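Local coordinates for inositol monophosphatase family protein (Staphylococcus aureus subsp. aureus MSSA476, PDB 4I3Y), which probably hydrolyses inositol monophosphates to free inositol and phosphate in a magnesium-dependent reaction that lithium inhibits, at residues T50-D53 and K54-Q58; E76-S79 and N80-T84. All blocks are in the same frame, centred on the assembly; numbering follows the deposited sequence.

Contact 1: T50-D53 and K54-Q58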
# COMPACT_ATOMS: atom_id res chain seq x y z
N THR A 50 20.31 6.02 -0.75
CA THR A 50 20.39 7.22 -1.57
C THR A 50 20.95 8.40 -0.77
O THR A 50 21.21 8.28 0.42
CB THR A 50 19.00 7.64 -2.09
OG1 THR A 50 18.20 8.14 -1.00
CG2 THR A 50 18.30 6.43 -2.81
N ASN A 51 21.10 9.52 -1.46
CA ASN A 51 21.50 10.76 -0.86
C ASN A 51 20.43 11.22 0.10
O ASN A 51 20.75 11.91 1.07
CB ASN A 51 21.67 11.79 -1.96
CG ASN A 51 20.36 12.15 -2.60
OD1 ASN A 51 19.90 13.30 -2.49
ND2 ASN A 51 19.72 11.18 -3.26
N VAL A 52 19.17 10.82 -0.13
CA VAL A 52 18.11 11.16 0.81
C VAL A 52 18.36 10.46 2.16
O VAL A 52 18.34 11.10 3.24
CB VAL A 52 16.71 10.81 0.26
CG1 VAL A 52 15.61 11.11 1.29
CG2 VAL A 52 16.45 11.47 -1.10
N ASP A 53 18.55 9.13 2.13
CA ASP A 53 18.89 8.39 3.34
C ASP A 53 20.09 9.07 4.04
O ASP A 53 20.03 9.35 5.24
CB ASP A 53 19.31 6.92 3.06
CG ASP A 53 18.31 6.14 2.20
OD1 ASP A 53 18.13 6.49 0.98
OD2 ASP A 53 17.71 5.16 2.76
N LYS A 54 21.20 9.25 3.31
CA LYS A 54 22.47 9.78 3.88
C LYS A 54 22.38 11.19 4.48
O LYS A 54 22.80 11.41 5.64
CB LYS A 54 23.56 9.72 2.85
CG LYS A 54 23.89 8.29 2.38
CD LYS A 54 25.14 8.33 1.51
CE LYS A 54 25.88 7.01 1.45
NZ LYS A 54 25.48 6.33 0.18
N GLN A 55 21.76 12.12 3.75
CA GLN A 55 21.50 13.48 4.31
C GLN A 55 20.59 13.55 5.54
O GLN A 55 20.91 14.25 6.54
CB GLN A 55 20.93 14.40 3.24
CG GLN A 55 21.95 14.83 2.21
CD GLN A 55 23.10 15.59 2.87
OE1 GLN A 55 24.26 15.14 2.83
NE2 GLN A 55 22.78 16.71 3.53
N ILE A 56 19.45 12.86 5.50
CA ILE A 56 18.55 12.81 6.66
C ILE A 56 19.30 12.28 7.88
O ILE A 56 19.19 12.86 8.98
CB ILE A 56 17.31 11.99 6.37
CG1 ILE A 56 16.39 12.77 5.40
CG2 ILE A 56 16.63 11.56 7.66
CD1 ILE A 56 15.09 12.07 5.07
N GLN A 57 20.11 11.22 7.69
CA GLN A 57 20.84 10.67 8.83
C GLN A 57 21.84 11.67 9.40
O GLN A 57 21.98 11.86 10.61
CB GLN A 57 21.60 9.41 8.44
CG GLN A 57 22.19 8.76 9.70
CD GLN A 57 22.69 7.33 9.45
OE1 GLN A 57 23.88 7.06 9.58
NE2 GLN A 57 21.81 6.43 9.12
N GLN A 58 22.58 12.27 8.52
CA GLN A 58 23.60 13.16 8.97
C GLN A 58 23.05 14.49 9.54
O GLN A 58 23.58 15.01 10.55
CB GLN A 58 24.64 13.30 7.88
CG GLN A 58 24.33 14.22 6.78
CD GLN A 58 25.49 15.17 6.66
OE1 GLN A 58 26.13 15.28 5.60
NE2 GLN A 58 25.80 15.85 7.77
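The first turn of helix 51-67 closes here, a local contact in which Thr50 to Asp53 accept the backbone N-H groups of Lys54 to Gln57. The helix starts directly after strand 48-50, at a buried spot between helix 12-35 and the strand 89-97. Lys54 N to Thr50 O, at 3.0 Å and an N-H...O angle of 171°, begins the i to i+4 ladder, and Gln55 N to Asn51 O at 2.9 Å continues it. Ile56 N to Val52 O and Gln57 N to Asp53 O carry it on.

At the helix start the side chains of Thr50 and Asp53 close a reciprocal cap. Thr50 is the N-cap: its OG1 accepts a weak bond from Val52 N (3.0 Å). Asp53 bends back with CG beside its own backbone N (chi1 -52°), which carries OD1 to Thr50. OD1 is then gripped twice: Thr50 OG1 donates to it at 2.6 Å, coming nearly straight down its C-O bond, while Thr50 N reaches it at 2.8 Å from well above the carboxylate plane. Thr99 OG1 holds OD2, so both oxygens are engaged and the carboxylate's rotation is fixed.

On the apolar side Val52 and Ile56 run side by side, Val52 CG1 touching Ile56 CD1 at 3.9 Å; Leu33 and Leu102 pack on Val52, Ile30 and Met93 on Ile56. The side chain of Asp53 also lies about 4 Å from a bound magnesium ion, so this Thr50-Asp53 capping box sets a helix start at the edge of the metal site.

Contact 2: E76-S79 and N80-T84. With MG (magnesium ion), chain F; MG (magnesium ion), chain D.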
# COMPACT_ATOMS: atom_id res chain seq x y z
N GLU A 76 21.22 3.16 10.55
CA GLU A 76 21.50 2.36 9.38
C GLU A 76 22.74 2.72 8.53
O GLU A 76 23.56 1.85 8.18
CB GLU A 76 20.29 2.33 8.46
CG GLU A 76 20.55 1.33 7.33
CD GLU A 76 19.31 1.03 6.51
OE1 GLU A 76 19.40 0.18 5.58
OE2 GLU A 76 18.25 1.62 6.82
N GLU A 77 22.88 3.98 8.15
CA GLU A 77 23.88 4.30 7.15
C GLU A 77 25.27 4.72 7.72
O GLU A 77 25.91 5.57 7.18
CB GLU A 77 23.35 5.33 6.13
CG GLU A 77 21.91 5.11 5.65
CD GLU A 77 21.65 3.75 4.93
OE1 GLU A 77 22.64 3.03 4.56
OE2 GLU A 77 20.43 3.36 4.78
N LYS A 78 25.69 4.14 8.83
CA LYS A 78 27.03 4.40 9.36
C LYS A 78 27.40 3.17 10.11
O LYS A 78 26.54 2.34 10.34
CB LYS A 78 27.00 5.56 10.35
CG LYS A 78 26.18 5.34 11.63
CD LYS A 78 26.39 6.52 12.58
CE LYS A 78 25.75 6.36 13.90
NZ LYS A 78 26.42 5.34 14.75
N SER A 79 28.65 3.04 10.55
CA SER A 79 28.98 1.93 11.45
C SER A 79 28.51 2.25 12.87
O SER A 79 28.40 3.40 13.26
CB SER A 79 30.46 1.56 11.39
OG SER A 79 31.16 2.34 12.30
N ASN A 80 28.17 1.19 13.61
CA ASN A 80 27.73 1.31 14.96
C ASN A 80 28.55 0.49 15.93
O ASN A 80 28.00 0.04 16.93
CB ASN A 80 26.30 0.85 15.01
CG ASN A 80 25.43 1.68 14.06
OD1 ASN A 80 24.98 1.18 13.00
ND2 ASN A 80 25.26 2.96 14.40
N ALA A 81 29.83 0.27 15.58
CA ALA A 81 30.78 -0.57 16.36
C ALA A 81 30.91 -0.08 17.79
O ALA A 81 30.91 -0.89 18.69
CB ALA A 81 32.17 -0.68 15.69
N MET A 82 30.97 1.24 17.96
CA MET A 82 30.99 1.93 19.26
C MET A 82 29.75 1.83 20.20
O MET A 82 29.80 2.36 21.31
CB MET A 82 31.33 3.42 19.03
CG MET A 82 30.16 4.33 18.63
SD MET A 82 29.36 4.09 17.00
CE MET A 82 28.69 5.76 16.80
N ILE A 83 28.66 1.18 19.78
CA ILE A 83 27.42 1.12 20.58
C ILE A 83 27.39 -0.12 21.47
O ILE A 83 27.51 -1.24 20.97
CB ILE A 83 26.12 1.11 19.71
CG1 ILE A 83 26.08 2.28 18.71
CG2 ILE A 83 24.88 1.01 20.60
CD1 ILE A 83 26.05 3.65 19.36
N THR A 84 27.20 0.07 22.77
CA THR A 84 27.26 -1.06 23.72
C THR A 84 25.96 -1.34 24.47
O THR A 84 24.95 -0.65 24.30
CB THR A 84 28.37 -0.86 24.77
OG1 THR A 84 28.29 0.47 25.31
CG2 THR A 84 29.75 -1.12 24.16
MG MG F . 18.46 -0.04 3.60
MG MG D . 16.55 2.52 5.95
O HOH W 1 18.07 4.14 5.44
O HOH W 2 19.76 1.49 3.03
O HOH W 3 19.85 -1.75 3.69
O HOH W 4 17.89 -0.34 1.55
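The flat carboxamide of Asn80 has the carbonyl group of Ser79 over one face, Asn80 CG lying 3.4 Å from Ser79 C, and the end of Lys78 close to its edge on that same side. Lys78 crosses Asn80 at about a right angle. The amine is held by two carbonyls, Ser79 O at 3.1 Å from NZ and, outside the loop, Leu73 O. The bend at the end of the lysine chain (chi4 72°) brings NZ round to Ser79 O. Met82 also crosses Lys78 nearly at right angles, its methyl CE reaching toward the amine. Asn80 opens a type I turn that ends at Ile83, whose N bonds to Asn80 O.

The other flat group, the Glu76 carboxylate, meets its partners at the oxygen end. The side chain is stretched out, CG anti to the backbone N (chi1 -172°), and bridges two magnesium ions: Glu76 OE1 binds one at 2.2 Å, Glu76 OE2 the other at 2.1 Å. Both metals are displaced from the carboxylate plane toward the side where Glu77 lies. Glu77 OE2 touches neither ion; it accepts from one water of each magnesium, both at 2.6 Å, and so orients the metal-bound waters from the second shell. Asp94 and the carbonyl of Ile96 share the OE2-bound ion with Glu76.

Lys42 pairs with Glu77 and bonds to Glu76 OE1, which probably eases the concentration of negative charge. Together the two magnesium ions on one bridging carboxylate, with waters ordered by its neighbour, are consistent with metal-assisted phosphate ester hydrolysis.

Along the chain, contact 1 (50-58) comes first, where strand 48-50 passes into helix 51-67; the helix then leads through strand 72-75 into contact 2 (76-84), in the loop before strand 89-97. Each closes only a short local turn, and they stand in series, neither enclosing nor crossing the other, with centres about 16 Å apart. They nevertheless touch: Gln57 packs on the backbone that enters the loop at Glu76 to Lys78, and Asp53 OD2 faces Glu77 OE2 at 3.8 Å, two like charges gathered beside the magnesium ions. The start of the helix and the metal-binding loop thus meet beside strand 89-97, which supplies Asp94 and Ile96.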